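Local coordinates for LPS-assembly lipoprotein LptE (Acinetobacter baumannii, PDB 5TSE) that probably works with LptD to assemble lipopolysaccharide at the surface of the outer membrane, binding lipopolysaccharide and supporting the proper assembly of LptD, at residues 49-54 with 76-81; 90-95 with 136-141. All blocks are in the same frame, centred on the assembly; numbering follows the deposited sequence.

Contact 1 of 2, residues 49-54 with 76-81; sequences YVLRVL and VTFQIE. With FMT (formic acid), chain D.
Val50 to Val53 pair with Phe78 to Glu81 as antiparallel strands of a beta hairpin. Val50 with Glu81 and Arg52 with Gln79 are hydrogen-bonded pairs, Leu51 with Ile80 and Val53 with Phe78 non-hydrogen-bonded ones. Val50 N gives to Glu81 O at 2.6 Å, and Arg52 N to Gln79 O at 3.2 Å. Glu81 N and Gln79 N give back to Val50 O and Arg52 O. Leu54 N gives one further bond to Thr77 O at 2.9 Å, with none returned from Thr77 N to Leu54 O.

The charged contact lies on the face of Arg52, Gln79 and Glu81. Arg52 NE forms a salt bridge to Glu81 OE2 at 2.8 Å, meeting this oxygen 45° above the carboxylate plane. The Arg52 chain leaves with CG opposite the backbone N and bends at chi3 (88°), bringing NE to the carboxylate. Gln79 NE2 takes the anti lone pair of the same oxygen, so two donors hold it. Leu54 CG sits over the centre of one guanidinium face.

The other face is apolar. Leu51 CD1 comes within 3.4 Å of Phe78 CD2 and also touches Ile80 CD1. Val53 CG1 meets Val76 CG1 at 3.7 Å.

Thr77 OG1 donates to a formic acid, probably from the crystallisation liquor. Strand 15-19 flanks 49-54, and strand 92-101 flanks 76-81. Helix 110-134 packs on the apolar face through Ile133, Ile129 and Leu125.

Contact 2 of 2, residues 90-95 with 136-141; sequences EPRTLT and NRLPKA
Glu90 N donates to Pro139 O at 2.7 Å. The bond is nearly straight, with 167° at the hydrogen. It is the one hydrogen bond between the two segments, and it joins backbone to backbone.

The Glu90 side chain then runs along 136-141, the C-terminal tail that follows helix 110-134. Its chain bends at chi2 (-62°), and this brings the carboxylate beside Ala141, with Glu90 OE2 3.3 Å from Ala141 CA. On the way, Glu90 CG passes Lys140 O at 3.6 Å. Glu90 OE1 forms a salt bridge with Lys87 NZ, and OE2 accepts from Gln142 N.

Arg92 makes the apolar part of the contact. Leu138 CD2 lies 3.4 Å from Arg92 CB and also touches CG. The Arg92 chain bends at chi2 and chi3, which turns the guanidinium back toward the tail. There Arg92 NH2 lies 3.7 Å from Pro139 CD, and the proline carbon sits at the guanidinium edge, near its plane. The Arg92 and Pro139 side chains cross at about a right angle.

Leu138 is buried, and it also packs on Phe78 and Gln132. Helix 110-134 ends in a Schellman motif with Asn136, at positive phi, as its C-prime residue.

The backbone bond holds the tail to the loop before strand 92-101, and Leu138 packs on the aliphatic part of Arg92 at the start of the strand. Lys87 probably offsets the Glu90 charge while Gln142 N binds the other oxygen, so the carboxylate links loop to tail. Arg92 makes no hydrogen bond to 136-141 and meets it through its hydrocarbon and guanidinium edge.

From the N terminus, the chain first enters contact 1 at 49-54. It runs out along strand 49-64 and returns along strand 68-81, so 76-81 closes a long hairpin. Contact 2 opens at 90-95, after a short connection. It closes at 136-141, once the chain has passed through strand 92-101 and helix 110-134. The two contacts are in series and neither nest nor cross. The centres of contact 1 and contact 2 are about 9 Å apart. Strands 68-81 and 92-101 are sheet neighbours, joined by Val76 O with Leu94 N and by Thr77 OG1 with Thr93 OG1. Together the contacts tie the hairpin, the edge strand and the C-terminal tail.

Contact 1 of 2, residues 49-54 with 76-81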
ATOM      1  N   TYR A  49      14.751   1.103 -10.553  1.00 75.68           N
ATOM      2  CA  TYR A  49      13.692   2.101 -10.554  1.00 74.23           C
ATOM      3  C   TYR A  49      13.352   2.510  -9.112  1.00 68.13           C
ATOM      4  O   TYR A  49      13.980   2.050  -8.153  1.00 65.29           O
ATOM      5  CB  TYR A  49      12.472   1.611 -11.358  1.00 78.19           C
ATOM      6  CG  TYR A  49      12.765   1.527 -12.846  1.00 87.29           C
ATOM      7  CD1 TYR A  49      12.683   2.665 -13.653  1.00 91.45           C
ATOM      8  CD2 TYR A  49      13.145   0.322 -13.446  1.00 91.69           C
ATOM      9  CE1 TYR A  49      12.962   2.607 -15.010  1.00 96.95           C
ATOM     10  CE2 TYR A  49      13.420   0.255 -14.806  1.00 96.38           C
ATOM     11  CZ  TYR A  49      13.327   1.401 -15.583  1.00 99.24           C
ATOM     12  OH  TYR A  49      13.603   1.353 -16.929  1.00104.17           O
ATOM     13  N   VAL A  50      12.387   3.411  -8.973  1.00 62.67           N
ATOM     14  CA  VAL A  50      11.987   3.897  -7.685  1.00 59.36           C
ATOM     15  C   VAL A  50      10.482   3.849  -7.559  1.00 59.97           C
ATOM     16  O   VAL A  50       9.761   4.422  -8.366  1.00 60.51           O
ATOM     17  CB  VAL A  50      12.450   5.355  -7.466  1.00 61.33           C
ATOM     18  CG1 VAL A  50      11.938   5.889  -6.129  1.00 57.51           C
ATOM     19  CG2 VAL A  50      13.978   5.463  -7.556  1.00 63.41           C
ATOM     20  N   LEU A  51      10.027   3.155  -6.524  1.00 61.02           N
ATOM     21  CA  LEU A  51       8.627   3.039  -6.205  1.00 58.20           C
ATOM     22  C   LEU A  51       8.317   4.171  -5.251  1.00 56.67           C
ATOM     23  O   LEU A  51       8.597   4.063  -4.054  1.00 54.61           O
ATOM     24  CB  LEU A  51       8.364   1.683  -5.552  1.00 59.87           C
ATOM     25  CG  LEU A  51       6.982   1.430  -4.955  1.00 62.40           C
ATOM     26  CD1 LEU A  51       5.875   1.871  -5.889  1.00 65.39           C
ATOM     27  CD2 LEU A  51       6.854  -0.045  -4.596  1.00 64.54           C
ATOM     28  N   ARG A  52       7.778   5.271  -5.790  1.00 56.48           N
ATOM     29  CA  ARG A  52       7.436   6.438  -4.991  1.00 57.75           C
ATOM     30  C   ARG A  52       5.988   6.392  -4.547  1.00 60.19           C
ATOM     31  O   ARG A  52       5.081   6.302  -5.380  1.00 61.80           O
ATOM     32  CB  ARG A  52       7.694   7.752  -5.754  1.00 62.06           C
ATOM     33  CG  ARG A  52       7.478   8.998  -4.892  1.00 65.04           C
ATOM     34  CD  ARG A  52       8.221  10.234  -5.397  1.00 70.89           C
ATOM     35  NE  ARG A  52       7.541  11.085  -6.382  1.00 76.43           N
ATOM     36  CZ  ARG A  52       7.043  12.309  -6.144  1.00 81.51           C
ATOM     37  NH1 ARG A  52       6.458  12.983  -7.133  1.00 85.17           N
ATOM     38  NH2 ARG A  52       7.133  12.891  -4.945  1.00 79.70           N
ATOM     39  N   VAL A  53       5.790   6.417  -3.227  1.00 58.40           N
ATOM     40  CA  VAL A  53       4.474   6.484  -2.631  1.00 56.62           C
ATOM     41  C   VAL A  53       4.312   7.952  -2.395  1.00 55.80           C
ATOM     42  O   VAL A  53       4.978   8.499  -1.535  1.00 61.09           O
ATOM     43  CB  VAL A  53       4.362   5.709  -1.295  1.00 52.98           C
ATOM     44  CG1 VAL A  53       3.095   6.102  -0.543  1.00 52.38           C
ATOM     45  CG2 VAL A  53       4.388   4.222  -1.561  1.00 51.11           C
ATOM     46  N   LEU A  54       3.453   8.598  -3.179  1.00 61.55           N
ATOM     47  CA  LEU A  54       3.231  10.043  -3.038  1.00 66.01           C
ATOM     48  C   LEU A  54       2.295  10.380  -1.892  1.00 63.71           C
ATOM     49  O   LEU A  54       2.453  11.417  -1.234  1.00 66.02           O
ATOM     50  CB  LEU A  54       2.675  10.664  -4.325  1.00 71.01           C
ATOM     51  CG  LEU A  54       3.579  10.640  -5.559  1.00 75.79           C
ATOM     52  CD1 LEU A  54       3.711   9.222  -6.096  1.00 74.06           C
ATOM     53  CD2 LEU A  54       3.038  11.580  -6.635  1.00 78.86           C
ATOM     54  N   VAL A  76      -3.425   4.564  -0.753  1.00 51.89           N
ATOM     55  CA  VAL A  76      -2.072   4.909  -1.235  1.00 55.18           C
ATOM     56  C   VAL A  76      -2.031   5.221  -2.732  1.00 55.99           C
ATOM     57  O   VAL A  76      -2.596   4.490  -3.543  1.00 59.43           O
ATOM     58  CB  VAL A  76      -1.039   3.785  -0.929  1.00 53.24           C
ATOM     59  CG1 VAL A  76       0.284   4.036  -1.642  1.00 55.94           C
ATOM     60  CG2 VAL A  76      -0.791   3.669   0.557  1.00 51.74           C
ATOM     61  N   THR A  77      -1.363   6.320  -3.074  1.00 57.18           N
ATOM     62  CA  THR A  77      -1.149   6.723  -4.463  1.00 56.89           C
ATOM     63  C   THR A  77       0.343   6.545  -4.702  1.00 56.10           C
ATOM     64  O   THR A  77       1.170   6.989  -3.906  1.00 56.87           O
ATOM     65  CB  THR A  77      -1.599   8.170  -4.733  1.00 59.68           C
ATOM     66  OG1 THR A  77      -3.012   8.288  -4.478  1.00 60.28           O
ATOM     67  CG2 THR A  77      -1.319   8.574  -6.187  1.00 58.81           C
ATOM     68  N   PHE A  78       0.698   5.868  -5.779  1.00 61.33           N
ATOM     69  CA  PHE A  78       2.096   5.635  -6.084  1.00 59.00           C
ATOM     70  C   PHE A  78       2.337   5.550  -7.583  1.00 61.58           C
ATOM     71  O   PHE A  78       1.430   5.251  -8.360  1.00 65.68           O
ATOM     72  CB  PHE A  78       2.552   4.336  -5.430  1.00 56.61           C
ATOM     73  CG  PHE A  78       1.989   3.106  -6.075  1.00 59.45           C
ATOM     74  CD1 PHE A  78       0.729   2.628  -5.722  1.00 60.41           C
ATOM     75  CD2 PHE A  78       2.722   2.413  -7.039  1.00 63.25           C
ATOM     76  CE1 PHE A  78       0.209   1.492  -6.319  1.00 62.40           C
ATOM     77  CE2 PHE A  78       2.206   1.271  -7.639  1.00 64.69           C
ATOM     78  CZ  PHE A  78       0.948   0.811  -7.282  1.00 65.15           C
ATOM     79  N   GLN A  79       3.581   5.786  -7.975  1.00 61.70           N
ATOM     80  CA  GLN A  79       3.972   5.712  -9.369  1.00 63.50           C
ATOM     81  C   GLN A  79       5.425   5.307  -9.428  1.00 62.62           C
ATOM     82  O   GLN A  79       6.196   5.649  -8.538  1.00 64.13           O
ATOM     83  CB  GLN A  79       3.773   7.066 -10.053  1.00 66.50           C
ATOM     84  CG  GLN A  79       4.708   8.170  -9.584  1.00 69.65           C
ATOM     85  CD  GLN A  79       4.348   9.547 -10.129  1.00 75.38           C
ATOM     86  OE1 GLN A  79       3.330   9.727 -10.798  1.00 79.27           O
ATOM     87  NE2 GLN A  79       5.192  10.532  -9.831  1.00 76.48           N
ATOM     88  N   ILE A  80       5.798   4.564 -10.460  1.00 63.89           N
ATOM     89  CA  ILE A  80       7.190   4.184 -10.629  1.00 64.65           C
ATOM     90  C   ILE A  80       7.930   5.340 -11.313  1.00 64.79           C
ATOM     91  O   ILE A  80       7.413   5.972 -12.237  1.00 65.36           O
ATOM     92  CB  ILE A  80       7.369   2.936 -11.508  1.00 66.07           C
ATOM     93  CG1 ILE A  80       6.558   1.754 -10.975  1.00 65.79           C
ATOM     94  CG2 ILE A  80       8.846   2.558 -11.587  1.00 67.13           C
ATOM     95  CD1 ILE A  80       6.998   1.244  -9.628  1.00 64.61           C
ATOM     96  N   GLU A  81       9.139   5.602 -10.841  1.00 63.47           N
ATOM     97  CA  GLU A  81      10.007   6.616 -11.410  1.00 64.43           C
ATOM     98  C   GLU A  81      11.370   5.989 -11.550  1.00 63.90           C
ATOM     99  O   GLU A  81      11.671   5.007 -10.871  1.00 61.88           O
ATOM    100  CB  GLU A  81      10.153   7.820 -10.479  1.00 63.91           C
ATOM    101  CG  GLU A  81       8.887   8.615 -10.214  1.00 63.85           C
ATOM    102  CD  GLU A  81       9.129   9.804  -9.309  1.00 64.39           C
ATOM    103  OE1 GLU A  81      10.274   9.985  -8.830  1.00 64.43           O
ATOM    104  OE2 GLU A  81       8.174  10.564  -9.063  1.00 66.43           O
TER
HETATM  105  C   FMT D 201      -4.346   9.598  -1.133  1.00 80.74           C
HETATM  106  O1  FMT D 201      -3.977   9.253  -2.242  1.00 76.78           O
HETATM  107  O2  FMT D 201      -3.937   8.900  -0.080  1.00 80.86           O

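Contact 2 of 2, residues 90-95 with 136-141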
ATOM      1  N   GLU A  90       1.813   6.420 -14.757  1.00 83.05           N
ATOM      2  CA  GLU A  90       0.953   7.429 -14.166  1.00 81.85           C
ATOM      3  C   GLU A  90       0.662   6.995 -12.736  1.00 76.02           C
ATOM      4  O   GLU A  90       0.817   5.805 -12.407  1.00 74.15           O
ATOM      5  CB  GLU A  90      -0.336   7.610 -14.974  1.00 88.21           C
ATOM      6  CG  GLU A  90      -0.107   8.156 -16.382  1.00 94.07           C
ATOM      7  CD  GLU A  90       0.523   9.545 -16.403  1.00 96.69           C
ATOM      8  OE1 GLU A  90       0.471  10.254 -15.376  1.00 96.69           O
ATOM      9  OE2 GLU A  90       1.060   9.943 -17.459  1.00106.13           O
ATOM     10  N   PRO A  91       0.282   7.954 -11.865  1.00 72.59           N
ATOM     11  CA  PRO A  91      -0.031   7.569 -10.491  1.00 68.49           C
ATOM     12  C   PRO A  91      -1.175   6.558 -10.435  1.00 70.64           C
ATOM     13  O   PRO A  91      -2.021   6.542 -11.306  1.00 73.73           O
ATOM     14  CB  PRO A  91      -0.444   8.887  -9.817  1.00 69.12           C
ATOM     15  CG  PRO A  91       0.003   9.984 -10.715  1.00 71.23           C
ATOM     16  CD  PRO A  91       0.183   9.411 -12.088  1.00 73.86           C
ATOM     17  N   ARG A  92      -1.156   5.711  -9.419  1.00 71.39           N
ATOM     18  CA  ARG A  92      -2.169   4.693  -9.200  1.00 70.81           C
ATOM     19  C   ARG A  92      -2.585   4.781  -7.732  1.00 66.90           C
ATOM     20  O   ARG A  92      -1.725   4.735  -6.859  1.00 63.42           O
ATOM     21  CB  ARG A  92      -1.578   3.324  -9.520  1.00 72.64           C
ATOM     22  CG  ARG A  92      -2.410   2.136  -9.073  1.00 76.65           C
ATOM     23  CD  ARG A  92      -3.796   2.088  -9.706  1.00 81.99           C
ATOM     24  NE  ARG A  92      -3.751   1.895 -11.152  1.00 86.94           N
ATOM     25  CZ  ARG A  92      -4.820   1.772 -11.929  1.00 90.50           C
ATOM     26  NH1 ARG A  92      -6.044   1.817 -11.409  1.00 95.64           N
ATOM     27  NH2 ARG A  92      -4.668   1.597 -13.235  1.00 94.60           N
ATOM     28  N   THR A  93      -3.891   4.913  -7.480  1.00 63.37           N
ATOM     29  CA  THR A  93      -4.451   5.031  -6.135  1.00 62.43           C
ATOM     30  C   THR A  93      -5.172   3.744  -5.717  1.00 62.16           C
ATOM     31  O   THR A  93      -6.136   3.348  -6.364  1.00 66.89           O
ATOM     32  CB  THR A  93      -5.439   6.220  -6.075  1.00 66.15           C
ATOM     33  OG1 THR A  93      -4.730   7.434  -6.357  1.00 70.08           O
ATOM     34  CG2 THR A  93      -6.101   6.346  -4.702  1.00 63.87           C
ATOM     35  N   LEU A  94      -4.711   3.101  -4.640  1.00 56.25           N
ATOM     36  CA  LEU A  94      -5.325   1.859  -4.145  1.00 55.46           C
ATOM     37  C   LEU A  94      -5.803   2.040  -2.717  1.00 54.98           C
ATOM     38  O   LEU A  94      -5.366   2.939  -2.024  1.00 55.17           O
ATOM     39  CB  LEU A  94      -4.341   0.700  -4.184  1.00 53.73           C
ATOM     40  CG  LEU A  94      -3.627   0.461  -5.506  1.00 55.77           C
ATOM     41  CD1 LEU A  94      -2.796  -0.813  -5.409  1.00 53.97           C
ATOM     42  CD2 LEU A  94      -4.622   0.372  -6.653  1.00 61.25           C
ATOM     43  N   THR A  95      -6.684   1.154  -2.273  1.00 54.26           N
ATOM     44  CA  THR A  95      -7.224   1.263  -0.946  1.00 53.66           C
ATOM     45  C   THR A  95      -7.604  -0.092  -0.383  1.00 52.85           C
ATOM     46  O   THR A  95      -7.981  -0.998  -1.119  1.00 54.84           O
ATOM     47  CB  THR A  95      -8.463   2.188  -0.945  1.00 56.99           C
ATOM     48  OG1 THR A  95      -8.846   2.489   0.396  1.00 54.52           O
ATOM     49  CG2 THR A  95      -9.651   1.555  -1.680  1.00 61.11           C
ATOM     50  N   ASN A 136       2.429  -5.821 -13.989  1.00 71.25           N
ATOM     51  CA  ASN A 136       2.508  -4.719 -14.964  1.00 73.36           C
ATOM     52  C   ASN A 136       1.128  -4.155 -15.296  1.00 72.85           C
ATOM     53  O   ASN A 136       0.741  -4.081 -16.468  1.00 68.03           O
ATOM     54  CB  ASN A 136       3.203  -5.206 -16.251  1.00 75.19           C
ATOM     55  CG  ASN A 136       3.320  -4.120 -17.313  1.00 75.58           C
ATOM     56  OD1 ASN A 136       3.470  -2.942 -17.006  1.00 74.76           O
ATOM     57  ND2 ASN A 136       3.248  -4.523 -18.576  1.00 78.77           N
ATOM     58  N   ARG A 137       0.394  -3.758 -14.256  1.00 74.87           N
ATOM     59  CA  ARG A 137      -0.949  -3.231 -14.438  1.00 79.41           C
ATOM     60  C   ARG A 137      -1.009  -1.710 -14.152  1.00 81.83           C
ATOM     61  O   ARG A 137      -2.036  -1.199 -13.709  1.00 89.60           O
ATOM     62  CB  ARG A 137      -1.936  -4.018 -13.555  1.00 81.71           C
ATOM     63  CG  ARG A 137      -3.369  -3.986 -14.072  1.00 84.36           C
ATOM     64  CD  ARG A 137      -3.564  -4.921 -15.258  1.00 83.41           C
ATOM     65  NE  ARG A 137      -4.671  -4.506 -16.121  1.00 83.89           N
ATOM     66  CZ  ARG A 137      -5.969  -4.661 -15.859  1.00 85.97           C
ATOM     67  NH1 ARG A 137      -6.872  -4.228 -16.743  1.00 85.15           N
ATOM     68  NH2 ARG A 137      -6.380  -5.220 -14.720  1.00 87.66           N
ATOM     69  N   LEU A 138       0.095  -0.999 -14.414  1.00 85.06           N
ATOM     70  CA  LEU A 138       0.169   0.459 -14.206  1.00 91.54           C
ATOM     71  C   LEU A 138       0.274   1.167 -15.568  1.00 94.95           C
ATOM     72  O   LEU A 138       1.154   0.819 -16.367  1.00 95.03           O
ATOM     73  CB  LEU A 138       1.375   0.841 -13.334  1.00 90.89           C
ATOM     74  CG  LEU A 138       1.421   0.354 -11.881  1.00 94.08           C
ATOM     75  CD1 LEU A 138       2.746   0.720 -11.224  1.00 94.96           C
ATOM     76  CD2 LEU A 138       0.265   0.934 -11.081  1.00 98.53           C
ATOM     77  N   PRO A 139      -0.607   2.165 -15.838  1.00 95.23           N
ATOM     78  CA  PRO A 139      -0.549   2.863 -17.132  1.00100.71           C
ATOM     79  C   PRO A 139       0.743   3.672 -17.330  1.00102.49           C
ATOM     80  O   PRO A 139       1.151   4.417 -16.423  1.00 98.77           O
ATOM     81  CB  PRO A 139      -1.775   3.804 -17.094  1.00100.31           C
ATOM     82  CG  PRO A 139      -2.594   3.367 -15.925  1.00101.07           C
ATOM     83  CD  PRO A 139      -1.634   2.751 -14.959  1.00 98.78           C
ATOM     84  N   LYS A 140       1.373   3.520 -18.499  1.00100.59           N
ATOM     85  CA  LYS A 140       2.619   4.247 -18.805  1.00105.49           C
ATOM     86  C   LYS A 140       2.436   5.779 -18.797  1.00107.71           C
ATOM     87  O   LYS A 140       1.336   6.284 -19.038  1.00107.55           O
ATOM     88  CB  LYS A 140       3.266   3.735 -20.119  1.00103.34           C
ATOM     89  CG  LYS A 140       2.427   3.740 -21.404  1.00105.61           C
ATOM     90  CD  LYS A 140       2.122   5.128 -21.950  1.00104.77           C
ATOM     91  CE  LYS A 140       1.564   5.079 -23.366  1.00105.45           C
ATOM     92  NZ  LYS A 140       2.553   4.581 -24.366  1.00104.79           N
ATOM     93  N   ALA A 141       3.515   6.500 -18.487  1.00109.53           N
ATOM     94  CA  ALA A 141       3.478   7.966 -18.437  1.00113.07           C
ATOM     95  C   ALA A 141       3.219   8.550 -19.823  1.00119.24           C
ATOM     96  O   ALA A 141       3.635   7.972 -20.832  1.00118.22           O
ATOM     97  CB  ALA A 141       4.774   8.518 -17.864  1.00109.43           C
TER